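Local coordinates for SusD superfamily protein (Bacteroides fragilis, PDB 3L22), which probably binds sugars at the bacterial outer membrane, as a SusD-family protein with an alpha-helical, TPR-like framework, at residues Trp217-Val227 and Thr330-Lys341; Lys288-Ile299 and Ala380-Glu388. All blocks are in the same frame, centred on the assembly; numbering follows the deposited sequence. Where two conformers were deposited one is given.

Contact 1 of 2, residues Trp217-Val227 and Thr330-Lys341. With ACT (acetate ion), chain Q; EDO (1,2-ethanediol), chain T; EDO (1,2-ethanediol), chain B.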
loop_
_atom_site.group_PDB
_atom_site.type_symbol
_atom_site.label_atom_id
_atom_site.label_comp_id
_atom_site.label_asym_id
_atom_site.label_seq_id
_atom_site.Cartn_x
_atom_site.Cartn_y
_atom_site.Cartn_z
ATOM N N TRP A 217 -3.929 -7.709 -17.436
ATOM C CA TRP A 217 -2.895 -8.640 -16.964
ATOM C C TRP A 217 -1.625 -8.514 -17.809
ATOM O O TRP A 217 -0.524 -8.480 -17.269
ATOM C CB TRP A 217 -3.414 -10.100 -16.923
ATOM C CG TRP A 217 -4.727 -10.241 -16.210
ATOM C CD1 TRP A 217 -5.919 -10.590 -16.776
ATOM C CD2 TRP A 217 -4.998 -9.998 -14.828
ATOM N NE1 TRP A 217 -6.901 -10.594 -15.837
ATOM C CE2 TRP A 217 -6.375 -10.231 -14.630
ATOM C CE3 TRP A 217 -4.215 -9.630 -13.738
ATOM C CZ2 TRP A 217 -6.990 -10.089 -13.398
ATOM C CZ3 TRP A 217 -4.829 -9.484 -12.492
ATOM C CH2 TRP A 217 -6.201 -9.703 -12.337
ATOM N N ASP A 218 -1.780 -8.338 -19.118
ATOM C CA ASP A 218 -0.620 -8.163 -19.990
ATOM C C ASP A 218 0.145 -6.853 -19.753
ATOM O O ASP A 218 1.376 -6.849 -19.740
ATOM C CB ASP A 218 -1.008 -8.258 -21.456
ATOM C CG ASP A 218 -1.374 -9.662 -21.885
ATOM O OD1 ASP A 218 -0.906 -10.666 -21.308
ATOM O OD2 ASP A 218 -2.113 -9.755 -22.871
ATOM N N LYS A 219 -0.571 -5.756 -19.579
ATOM C CA LYS A 219 0.074 -4.480 -19.301
ATOM C C LYS A 219 0.717 -4.503 -17.905
ATOM O O LYS A 219 1.792 -3.916 -17.716
ATOM C CB LYS A 219 -0.896 -3.302 -19.469
ATOM C CG LYS A 219 -1.390 -3.126 -20.908
ATOM C CD LYS A 219 -2.527 -2.091 -21.012
ATOM C CE LYS A 219 -3.096 -2.007 -22.432
ATOM N NZ LYS A 219 -4.115 -3.143 -22.670
ATOM N N ALA A 220 0.097 -5.208 -16.961
ATOM C CA ALA A 220 0.676 -5.376 -15.619
ATOM C C ALA A 220 2.008 -6.138 -15.678
ATOM O O ALA A 220 2.973 -5.749 -15.057
ATOM C CB ALA A 220 -0.311 -6.091 -14.713
ATOM N N ILE A 221 2.028 -7.219 -16.448
ATOM C CA ILE A 221 3.240 -8.020 -16.662
ATOM C C ILE A 221 4.362 -7.225 -17.270
ATOM O O ILE A 221 5.497 -7.311 -16.795
ATOM C CB ILE A 221 2.952 -9.264 -17.532
ATOM C CG1 ILE A 221 2.108 -10.260 -16.726
ATOM C CG2 ILE A 221 4.263 -9.923 -18.048
ATOM C CD1 ILE A 221 1.374 -11.365 -17.604
ATOM N N THR A 222 4.067 -6.448 -18.312
ATOM C CA THR A 222 5.080 -5.608 -18.912
ATOM C C THR A 222 5.719 -4.661 -17.874
ATOM O O THR A 222 6.954 -4.564 -17.807
ATOM C CB THR A 222 4.510 -4.793 -20.087
ATOM O OG1 THR A 222 3.955 -5.688 -21.049
ATOM C CG2 THR A 222 5.622 -3.928 -20.755
ATOM N N ALA A 223 4.892 -3.986 -17.069
ATOM C CA ALA A 223 5.407 -3.113 -16.012
ATOM C C ALA A 223 6.250 -3.874 -15.009
ATOM O O ALA A 223 7.367 -3.469 -14.710
ATOM C CB ALA A 223 4.241 -2.408 -15.247
ATOM N N GLY A 224 5.707 -4.965 -14.461
ATOM C CA GLY A 224 6.395 -5.676 -13.393
ATOM C C GLY A 224 7.665 -6.381 -13.825
ATOM O O GLY A 224 8.572 -6.527 -13.023
ATOM N N GLU A 225 7.730 -6.820 -15.091
ATOM C CA GLU A 225 8.949 -7.443 -15.619
ATOM C C GLU A 225 10.075 -6.443 -15.822
ATOM O O GLU A 225 11.195 -6.862 -15.911
ATOM C CB GLU A 225 8.688 -8.302 -16.867
ATOM C CG GLU A 225 8.012 -9.602 -16.420
ATOM C CD GLU A 225 7.693 -10.568 -17.477
ATOM O OE1 GLU A 225 7.783 -10.213 -18.673
ATOM O OE2 GLU A 225 7.333 -11.714 -17.085
ATOM N N LEU A 226 9.787 -5.136 -15.792
ATOM C CA LEU A 226 10.832 -4.123 -15.769
ATOM C C LEU A 226 11.565 -3.994 -14.418
ATOM O O LEU A 226 12.594 -3.366 -14.377
ATOM C CB LEU A 226 10.284 -2.764 -16.227
ATOM C CG LEU A 226 9.850 -2.700 -17.692
ATOM C CD1 LEU A 226 9.108 -1.361 -17.947
ATOM C CD2 LEU A 226 11.041 -2.857 -18.685
ATOM N N VAL A 227 11.045 -4.588 -13.343
ATOM C CA VAL A 227 11.652 -4.504 -12.008
ATOM C C VAL A 227 12.803 -5.493 -11.973
ATOM O O VAL A 227 12.575 -6.693 -11.841
ATOM C CB VAL A 227 10.620 -4.837 -10.901
ATOM C CG1 VAL A 227 11.283 -4.968 -9.488
ATOM C CG2 VAL A 227 9.468 -3.826 -10.929
ATOM N N THR A 330 6.606 -8.223 -6.180
ATOM C CA THR A 330 6.809 -8.244 -7.631
ATOM C C THR A 330 6.500 -9.648 -8.151
ATOM O O THR A 330 5.736 -9.811 -9.088
ATOM C CB THR A 330 8.240 -7.895 -8.010
ATOM O OG1 THR A 330 8.663 -6.704 -7.315
ATOM C CG2 THR A 330 8.402 -7.760 -9.570
ATOM N N LEU A 331 7.072 -10.655 -7.506
ATOM C CA LEU A 331 6.931 -12.052 -7.943
ATOM C C LEU A 331 5.507 -12.618 -7.790
ATOM O O LEU A 331 4.999 -13.263 -8.708
ATOM C CB LEU A 331 7.960 -12.930 -7.189
ATOM C CG LEU A 331 9.454 -12.633 -7.503
ATOM C CD1 LEU A 331 10.390 -13.445 -6.611
ATOM C CD2 LEU A 331 9.808 -12.863 -8.973
ATOM N N LEU A 332 4.888 -12.388 -6.642
ATOM C CA LEU A 332 3.552 -12.875 -6.415
ATOM C C LEU A 332 2.513 -12.112 -7.232
ATOM O O LEU A 332 1.543 -12.705 -7.650
ATOM C CB LEU A 332 3.194 -12.862 -4.916
ATOM C CG LEU A 332 3.894 -13.851 -3.988
ATOM C CD1 LEU A 332 3.396 -13.673 -2.544
ATOM C CD2 LEU A 332 3.756 -15.316 -4.464
ATOM N N ASP A 333 2.707 -10.815 -7.467
ATOM C CA ASP A 333 1.825 -10.052 -8.358
ATOM C C ASP A 333 1.937 -10.625 -9.791
ATOM O O ASP A 333 0.919 -10.887 -10.450
ATOM C CB ASP A 333 2.170 -8.540 -8.399
ATOM C CG ASP A 333 1.766 -7.748 -7.100
ATOM O OD1 ASP A 333 1.028 -8.264 -6.274
ATOM O OD2 ASP A 333 2.261 -6.584 -6.928
ATOM N N LEU A 334 3.177 -10.785 -10.273
ATOM C CA LEU A 334 3.415 -11.432 -11.579
ATOM C C LEU A 334 2.802 -12.827 -11.642
ATOM O O LEU A 334 2.184 -13.186 -12.635
ATOM C CB LEU A 334 4.911 -11.471 -11.931
ATOM C CG LEU A 334 5.528 -10.136 -12.359
ATOM C CD1 LEU A 334 7.079 -10.250 -12.446
ATOM C CD2 LEU A 334 4.931 -9.653 -13.686
ATOM N N ALA A 335 2.921 -13.604 -10.568
ATOM C CA ALA A 335 2.288 -14.937 -10.535
ATOM C C ALA A 335 0.787 -14.787 -10.776
ATOM O O ALA A 335 0.235 -15.528 -11.579
ATOM C CB ALA A 335 2.533 -15.615 -9.192
ATOM N N GLU A 336 0.132 -13.818 -10.090
ATOM C CA GLU A 336 -1.311 -13.634 -10.254
ATOM C C GLU A 336 -1.621 -13.249 -11.697
ATOM O O GLU A 336 -2.560 -13.775 -12.289
ATOM C CB GLU A 336 -1.885 -12.619 -9.248
ATOM C CG GLU A 336 -3.363 -12.284 -9.478
ATOM C CD GLU A 336 -3.926 -11.355 -8.420
ATOM O OE1 GLU A 336 -3.145 -10.940 -7.521
ATOM O OE2 GLU A 336 -5.144 -11.016 -8.502
ATOM N N CYS A 337 -0.851 -12.327 -12.274
ATOM C CA CYS A 337 -1.075 -11.920 -13.663
ATOM C C CYS A 337 -0.983 -13.097 -14.628
ATOM O O CYS A 337 -1.861 -13.297 -15.475
ATOM C CB CYS A 337 -0.074 -10.869 -14.091
ATOM S SG CYS A 337 -0.251 -9.347 -13.162
ATOM N N TYR A 338 0.062 -13.897 -14.485
ATOM C CA TYR A 338 0.259 -15.035 -15.392
ATOM C C TYR A 338 -0.808 -16.122 -15.193
ATOM O O TYR A 338 -1.213 -16.740 -16.169
ATOM C CB TYR A 338 1.688 -15.628 -15.265
ATOM C CG TYR A 338 2.760 -14.931 -16.076
ATOM C CD1 TYR A 338 2.894 -15.177 -17.443
ATOM C CD2 TYR A 338 3.635 -14.034 -15.482
ATOM C CE1 TYR A 338 3.898 -14.537 -18.209
ATOM C CE2 TYR A 338 4.624 -13.398 -16.221
ATOM C CZ TYR A 338 4.739 -13.644 -17.591
ATOM O OH TYR A 338 5.706 -13.007 -18.323
ATOM N N ALA A 339 -1.289 -16.314 -13.958
ATOM C CA ALA A 339 -2.378 -17.267 -13.708
ATOM C C ALA A 339 -3.688 -16.836 -14.396
ATOM O O ALA A 339 -4.562 -17.674 -14.611
ATOM C CB ALA A 339 -2.607 -17.469 -12.222
ATOM N N ASN A 340 -3.833 -15.537 -14.686
ATOM C CA ASN A 340 -5.006 -15.003 -15.390
ATOM C C ASN A 340 -4.820 -14.959 -16.904
ATOM O O ASN A 340 -5.668 -14.439 -17.583
ATOM C CB ASN A 340 -5.349 -13.609 -14.879
ATOM C CG ASN A 340 -6.118 -13.638 -13.605
ATOM O OD1 ASN A 340 -7.287 -13.963 -13.614
ATOM N ND2 ASN A 340 -5.482 -13.292 -12.508
ATOM N N LYS A 341 -3.729 -15.520 -17.422
ATOM C CA LYS A 341 -3.348 -15.389 -18.821
ATOM C C LYS A 341 -3.319 -16.795 -19.449
ATOM O O LYS A 341 -2.789 -17.736 -18.847
ATOM C CB LYS A 341 -1.986 -14.669 -18.847
ATOM C CG LYS A 341 -1.445 -14.373 -20.206
ATOM C CD LYS A 341 -0.066 -13.727 -20.135
ATOM C CE LYS A 341 0.588 -13.751 -21.506
ATOM N NZ LYS A 341 -0.254 -12.970 -22.461
HETATM C C ACT Q . -5.406 -8.577 -20.916
HETATM O O ACT Q . -5.359 -8.407 -22.157
HETATM O OXT ACT Q . -4.309 -8.880 -20.428
HETATM C CH3 ACT Q . -6.694 -8.394 -20.149
HETATM C C1 EDO T . 8.157 -14.195 -15.196
HETATM O O1 EDO T . 8.417 -12.791 -15.194
HETATM C C2 EDO T . 9.314 -15.090 -15.633
HETATM O O2 EDO T . 9.628 -14.792 -16.998
HETATM C C1 EDO B . -1.044 -5.742 -4.981
HETATM O O1 EDO B . 0.023 -6.278 -4.229
HETATM C C2 EDO B . -1.972 -4.838 -4.154
HETATM O O2 EDO B . -3.073 -4.539 -5.070
#
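Trp217 and Asn340 stack at one end of an antiparallel helix pair, 217-225 against 327-339, within the helical framework of a SusD-type fold; the axes of 217-225 and 330-339 approach to 9.1 Å, 149° apart. The Asn340 amide lies nearly parallel to the indole, 6° between planes, and its CB sits over the five-membered ring, 3.4 Å from the centroid. A bond from Asn340 ND2 to Glu336 O, 3.0 Å, steadies this amide. Cys337 SG comes to the indole edge instead, 4.0 Å from Trp217 CE3, and also touches the methyl of Ala220. Ile221 fills the middle of the interface. With CG1 beside its backbone N (chi1 -70°) and the chain then extended, Ile221 CD1 stands over the centre of the Tyr338 ring, 3.9 Å from the centroid, while Ile221 CG1 packs tightly on Cys337 CB at 3.5 Å. Leu334 CD2 lies against Ile221 CA and close to the side of Gly224 that faces this helix. Val227 and Thr330 meet tip to tip beyond it, next to Ile250 of strand 249-253. At the outer margin Glu225 OE2 lies at the edge of the Tyr338 ring, modelled as accepting from OH at a doubtful, too short length. Past the Ile221 CD1 methyl, Lys341, extended up to its last torsion, bends there to bring NZ to the syn side of Asp218 OD1, 2.7 Å away.

Contact 2 of 2, residues Lys288-Ile299 and Ala380-Glu388. With EDO (1,2-ethanediol), chain B.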
loop_
_atom_site.group_PDB
_atom_site.type_symbol
_atom_site.label_atom_id
_atom_site.label_comp_id
_atom_site.label_asym_id
_atom_site.label_seq_id
_atom_site.Cartn_x
_atom_site.Cartn_y
_atom_site.Cartn_z
ATOM N N LYS A 288 -4.763 -21.553 8.398
ATOM C CA LYS A 288 -4.756 -22.603 7.409
ATOM C C LYS A 288 -3.482 -23.461 7.540
ATOM O O LYS A 288 -2.395 -22.900 7.636
ATOM C CB LYS A 288 -4.809 -22.011 6.003
ATOM C CG LYS A 288 -6.080 -21.181 5.732
ATOM C CD LYS A 288 -6.027 -20.627 4.335
ATOM C CE LYS A 288 -7.061 -19.528 4.074
ATOM N NZ LYS A 288 -8.234 -20.089 3.456
ATOM N N PRO A 289 -3.606 -24.810 7.512
ATOM C CA PRO A 289 -2.374 -25.566 7.805
ATOM C C PRO A 289 -1.181 -25.398 6.830
ATOM O O PRO A 289 -0.049 -25.338 7.329
ATOM C CB PRO A 289 -2.871 -27.011 7.921
ATOM C CG PRO A 289 -4.241 -26.866 8.524
ATOM C CD PRO A 289 -4.810 -25.603 7.872
ATOM N N ASP A 290 -1.391 -25.186 5.533
ATOM C CA ASP A 290 -0.273 -24.911 4.631
ATOM C C ASP A 290 0.381 -23.530 4.779
ATOM O O ASP A 290 1.430 -23.273 4.210
ATOM C CB ASP A 290 -0.683 -25.124 3.183
ATOM C CG ASP A 290 -0.985 -26.609 2.854
ATOM O OD1 ASP A 290 -0.956 -27.492 3.744
ATOM O OD2 ASP A 290 -1.219 -26.875 1.657
ATOM N N TYR A 291 -0.237 -22.642 5.544
ATOM C CA TYR A 291 0.245 -21.310 5.726
ATOM C C TYR A 291 0.481 -21.052 7.207
ATOM O O TYR A 291 0.496 -19.926 7.638
ATOM C CB TYR A 291 -0.753 -20.335 5.047
ATOM C CG TYR A 291 -0.854 -20.687 3.578
ATOM C CD1 TYR A 291 0.039 -20.194 2.658
ATOM C CD2 TYR A 291 -1.812 -21.610 3.137
ATOM C CE1 TYR A 291 -0.007 -20.610 1.323
ATOM C CE2 TYR A 291 -1.886 -22.016 1.817
ATOM C CZ TYR A 291 -0.973 -21.508 0.913
ATOM O OH TYR A 291 -1.057 -21.913 -0.387
ATOM N N SER A 292 0.669 -22.127 7.982
ATOM C CA SER A 292 1.089 -22.018 9.358
ATOM C C SER A 292 2.052 -23.123 9.738
ATOM O O SER A 292 2.118 -23.511 10.874
ATOM C CB SER A 292 -0.131 -22.015 10.277
ATOM O OG SER A 292 -0.911 -23.157 10.074
ATOM N N LEU A 293 2.873 -23.559 8.802
ATOM C CA LEU A 293 3.795 -24.656 9.052
ATOM C C LEU A 293 4.866 -24.229 10.066
ATOM O O LEU A 293 5.440 -23.137 9.971
ATOM C CB LEU A 293 4.449 -25.075 7.740
ATOM C CG LEU A 293 3.527 -25.671 6.685
ATOM C CD1 LEU A 293 4.252 -25.664 5.311
ATOM C CD2 LEU A 293 3.034 -27.066 7.115
ATOM N N ALA A 294 5.112 -25.079 11.050
ATOM C CA ALA A 294 6.015 -24.775 12.142
ATOM C C ALA A 294 7.438 -24.441 11.647
ATOM O O ALA A 294 8.162 -23.669 12.297
ATOM C CB ALA A 294 6.037 -25.995 13.203
ATOM N N THR A 295 7.848 -25.000 10.507
ATOM C CA THR A 295 9.181 -24.736 9.983
ATOM C C THR A 295 9.197 -23.654 8.883
ATOM O O THR A 295 10.232 -23.435 8.267
ATOM C CB THR A 295 9.781 -25.998 9.387
ATOM O OG1 THR A 295 8.862 -26.473 8.414
ATOM C CG2 THR A 295 10.012 -27.108 10.462
ATOM N N ASP A 296 8.062 -23.003 8.603
ATOM C CA ASP A 296 8.024 -21.858 7.682
ATOM C C ASP A 296 8.769 -20.708 8.360
ATOM O O ASP A 296 8.463 -20.368 9.489
ATOM C CB ASP A 296 6.551 -21.499 7.402
ATOM C CG ASP A 296 6.333 -20.393 6.348
ATOM O OD1 ASP A 296 7.049 -19.366 6.324
ATOM O OD2 ASP A 296 5.314 -20.504 5.598
ATOM N N LYS A 297 9.713 -20.086 7.665
ATOM C CA LYS A 297 10.489 -18.947 8.232
ATOM C C LYS A 297 9.646 -17.797 8.749
ATOM O O LYS A 297 10.011 -17.176 9.731
ATOM C CB LYS A 297 11.493 -18.413 7.205
ATOM C CG LYS A 297 12.626 -19.394 6.878
ATOM C CD LYS A 297 13.667 -18.735 5.944
ATOM C CE LYS A 297 14.644 -19.731 5.330
ATOM N NZ LYS A 297 15.313 -19.133 4.099
ATOM N N ARG A 298 8.522 -17.521 8.077
ATOM C CA ARG A 298 7.629 -16.456 8.426
ATOM C C ARG A 298 6.841 -16.761 9.710
ATOM O O ARG A 298 6.578 -15.862 10.507
ATOM C CB ARG A 298 6.699 -16.186 7.267
ATOM C CG ARG A 298 7.448 -15.757 5.996
ATOM C CD ARG A 298 6.630 -15.884 4.743
ATOM N NE ARG A 298 6.289 -17.281 4.464
ATOM C CZ ARG A 298 5.775 -17.707 3.316
ATOM N NH1 ARG A 298 5.522 -16.861 2.315
ATOM N NH2 ARG A 298 5.471 -18.996 3.170
ATOM N N ILE A 299 6.507 -18.035 9.907
ATOM C CA ILE A 299 5.843 -18.511 11.110
ATOM C C ILE A 299 6.838 -18.439 12.288
ATOM O O ILE A 299 6.525 -17.833 13.313
ATOM C CB ILE A 299 5.244 -19.935 10.898
ATOM C CG1 ILE A 299 4.173 -19.902 9.777
ATOM C CG2 ILE A 299 4.702 -20.548 12.222
ATOM C CD1 ILE A 299 3.072 -18.889 9.913
ATOM N N ALA A 380 -3.664 -20.689 -4.302
ATOM C CA ALA A 380 -2.331 -20.809 -3.706
ATOM C C ALA A 380 -1.566 -19.488 -3.797
ATOM O O ALA A 380 -0.829 -19.133 -2.890
ATOM C CB ALA A 380 -1.521 -21.939 -4.385
ATOM N N ILE A 381 -1.736 -18.769 -4.897
ATOM C CA ILE A 381 -1.086 -17.461 -5.046
ATOM C C ILE A 381 -1.695 -16.444 -4.071
ATOM O O ILE A 381 -0.947 -15.744 -3.365
ATOM C CB ILE A 381 -1.165 -16.942 -6.507
ATOM C CG1 ILE A 381 -0.346 -17.861 -7.439
ATOM C CG2 ILE A 381 -0.688 -15.444 -6.576
ATOM C CD1 ILE A 381 -0.683 -17.749 -8.941
ATOM N N TYR A 382 -3.036 -16.407 -3.978
ATOM C CA TYR A 382 -3.691 -15.500 -3.028
ATOM C C TYR A 382 -3.274 -15.759 -1.577
ATOM O O TYR A 382 -2.995 -14.817 -0.845
ATOM C CB TYR A 382 -5.210 -15.568 -3.116
ATOM C CG TYR A 382 -5.815 -15.311 -4.486
ATOM C CD1 TYR A 382 -5.165 -14.555 -5.448
ATOM C CD2 TYR A 382 -7.057 -15.844 -4.817
ATOM C CE1 TYR A 382 -5.738 -14.347 -6.729
ATOM C CE2 TYR A 382 -7.658 -15.610 -6.105
ATOM C CZ TYR A 382 -6.967 -14.879 -7.031
ATOM O OH TYR A 382 -7.508 -14.663 -8.270
ATOM N N ASN A 383 -3.214 -17.047 -1.198
ATOM C CA ASN A 383 -2.820 -17.422 0.147
ATOM C C ASN A 383 -1.353 -17.098 0.445
ATOM O O ASN A 383 -1.052 -16.617 1.518
ATOM C CB ASN A 383 -3.075 -18.906 0.404
ATOM C CG ASN A 383 -4.539 -19.215 0.636
ATOM O OD1 ASN A 383 -5.305 -18.358 1.085
ATOM N ND2 ASN A 383 -4.934 -20.440 0.328
ATOM N N GLU A 384 -0.465 -17.345 -0.505
ATOM C CA GLU A 384 0.939 -16.979 -0.325
ATOM C C GLU A 384 1.116 -15.472 -0.094
ATOM O O GLU A 384 1.884 -15.040 0.766
ATOM C CB GLU A 384 1.784 -17.444 -1.516
ATOM C CG GLU A 384 3.281 -17.627 -1.179
ATOM C CD GLU A 384 3.564 -18.819 -0.255
ATOM O OE1 GLU A 384 2.866 -19.868 -0.335
ATOM O OE2 GLU A 384 4.536 -18.721 0.516
ATOM N N LYS A 385 0.378 -14.684 -0.858
ATOM C CA LYS A 385 0.383 -13.230 -0.743
ATOM C C LYS A 385 -0.153 -12.808 0.649
ATOM O O LYS A 385 0.396 -11.926 1.281
ATOM C CB LYS A 385 -0.468 -12.647 -1.876
ATOM C CG LYS A 385 -0.492 -11.123 -1.982
ATOM C CD LYS A 385 0.616 -10.598 -2.848
ATOM C CE LYS A 385 0.509 -9.072 -3.079
ATOM N NZ LYS A 385 -0.666 -8.770 -3.925
ATOM N N ARG A 386 -1.175 -13.501 1.150
ATOM C CA ARG A 386 -1.729 -13.220 2.474
ATOM C C ARG A 386 -0.699 -13.437 3.593
ATOM O O ARG A 386 -0.574 -12.602 4.522
ATOM C CB ARG A 386 -2.984 -14.076 2.704
ATOM C CG ARG A 386 -4.175 -13.632 1.878
ATOM C CD ARG A 386 -5.347 -14.593 1.997
ATOM N NE ARG A 386 -5.958 -14.509 3.318
ATOM C CZ ARG A 386 -7.031 -15.188 3.704
ATOM N NH1 ARG A 386 -7.635 -16.056 2.885
ATOM N NH2 ARG A 386 -7.491 -15.031 4.935
ATOM N N LEU A 387 0.058 -14.521 3.487
ATOM C CA LEU A 387 1.083 -14.844 4.490
ATOM C C LEU A 387 2.328 -13.972 4.321
ATOM O O LEU A 387 2.813 -13.383 5.279
ATOM C CB LEU A 387 1.446 -16.342 4.460
ATOM C CG LEU A 387 2.553 -16.829 5.411
ATOM C CD1 LEU A 387 2.180 -16.524 6.874
ATOM C CD2 LEU A 387 2.848 -18.321 5.239
ATOM N N GLU A 388 2.824 -13.865 3.108
ATOM C CA GLU A 388 3.974 -13.003 2.868
ATOM C C GLU A 388 3.738 -11.552 3.323
ATOM O O GLU A 388 4.665 -10.971 3.860
ATOM C CB GLU A 388 4.377 -13.039 1.400
ATOM C CG GLU A 388 5.746 -12.413 1.051
ATOM C CD GLU A 388 6.953 -13.220 1.510
ATOM O OE1 GLU A 388 6.900 -14.482 1.566
ATOM O OE2 GLU A 388 7.975 -12.568 1.812
HETATM C C1 EDO B . -1.044 -5.742 -4.981
HETATM O O1 EDO B . 0.023 -6.278 -4.229
HETATM C C2 EDO B . -1.972 -4.838 -4.154
HETATM O O2 EDO B . -3.073 -4.539 -5.070
HETATM O O HOH W 1 -9.857 -17.793 3.602
HETATM O O HOH W 2 -7.666 -21.567 1.153
HETATM O O HOH W 3 0.964 -20.928 -1.899
HETATM O O HOH W 4 -3.459 -22.851 -1.183
#
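Arg298 and Leu387 form the dense end of this contact, where the loop and helix start of 288-299 lie against the C-terminal turns of helix 374-388 in the SusD-family region. Leu387 CD2 presses on one face of the guanidinium, 3.4 Å from Arg298 NH2, while carboxylates surround its rim. Asp296 grips it side-on, OD1 taking NE through its syn lone pair and OD2 taking NH2. OD1 also accepts Arg298 N, so Asp296 serves as N-cap of helix 297-302. Glu384 is held end-on: Glu384 OE2 alone receives Arg298 NH1 and NH2, each at 2.8 Å and in the guanidinium plane. Arg298 NH1 reaches Glu388 OE1 as well, at 2.8 Å but tilted from that plane. In both glutamates CG is anti to the backbone N and the chain folds at chi2, near 70°, which turns their carboxylates to the same arginine. Next to this cluster the Tyr291 ring lies across Asn383, whose CB stands over one face, 3.6 Å from the centroid.

Toward Lys288 the fit is looser and largely mediated by water. Tyr291 OH donates to a water that also bridges Ala380 O and Glu384 OE1, and accepts from a second, which Asn383 ND2 reaches with a long bond. Lys288 NZ stays 4.1 Å from Arg386 NH1; one water accepts from both cations, and Arg386 pairs with Asp55. Asp290, seen as a zinc ligand of this protein though the ion is not bound to this chain here, belongs to the same segment.

Three acidic side chains share one buried arginine, and Arg356, Arg358 and Arg326 meet the other oxygens of the glutamates; this network probably keeps all three carboxylates ionised.

Overall arrangement
Along the chain the segments alternate, 217-227, 288-299, 330-341 and 380-388, so the two contacts interlock rather than follow one another. Their centres lie 21 Å apart, yet they touch through helices 327-339 and 374-388: Leu332 and Ala335 pack on Lys385 and Ile381, and Asp333 OD1 forms a salt bridge with Lys385 NZ at 2.9 Å. One ethanediol, probably from the crystallisation liquor, also touches both of those polar side chains. Helix 345-359 borders both contacts. Contact 1 joins helix 217-225 to helix 327-339, and contact 2 joins the 288-299 segment to helix 374-388, tying distant sequence regions into one body.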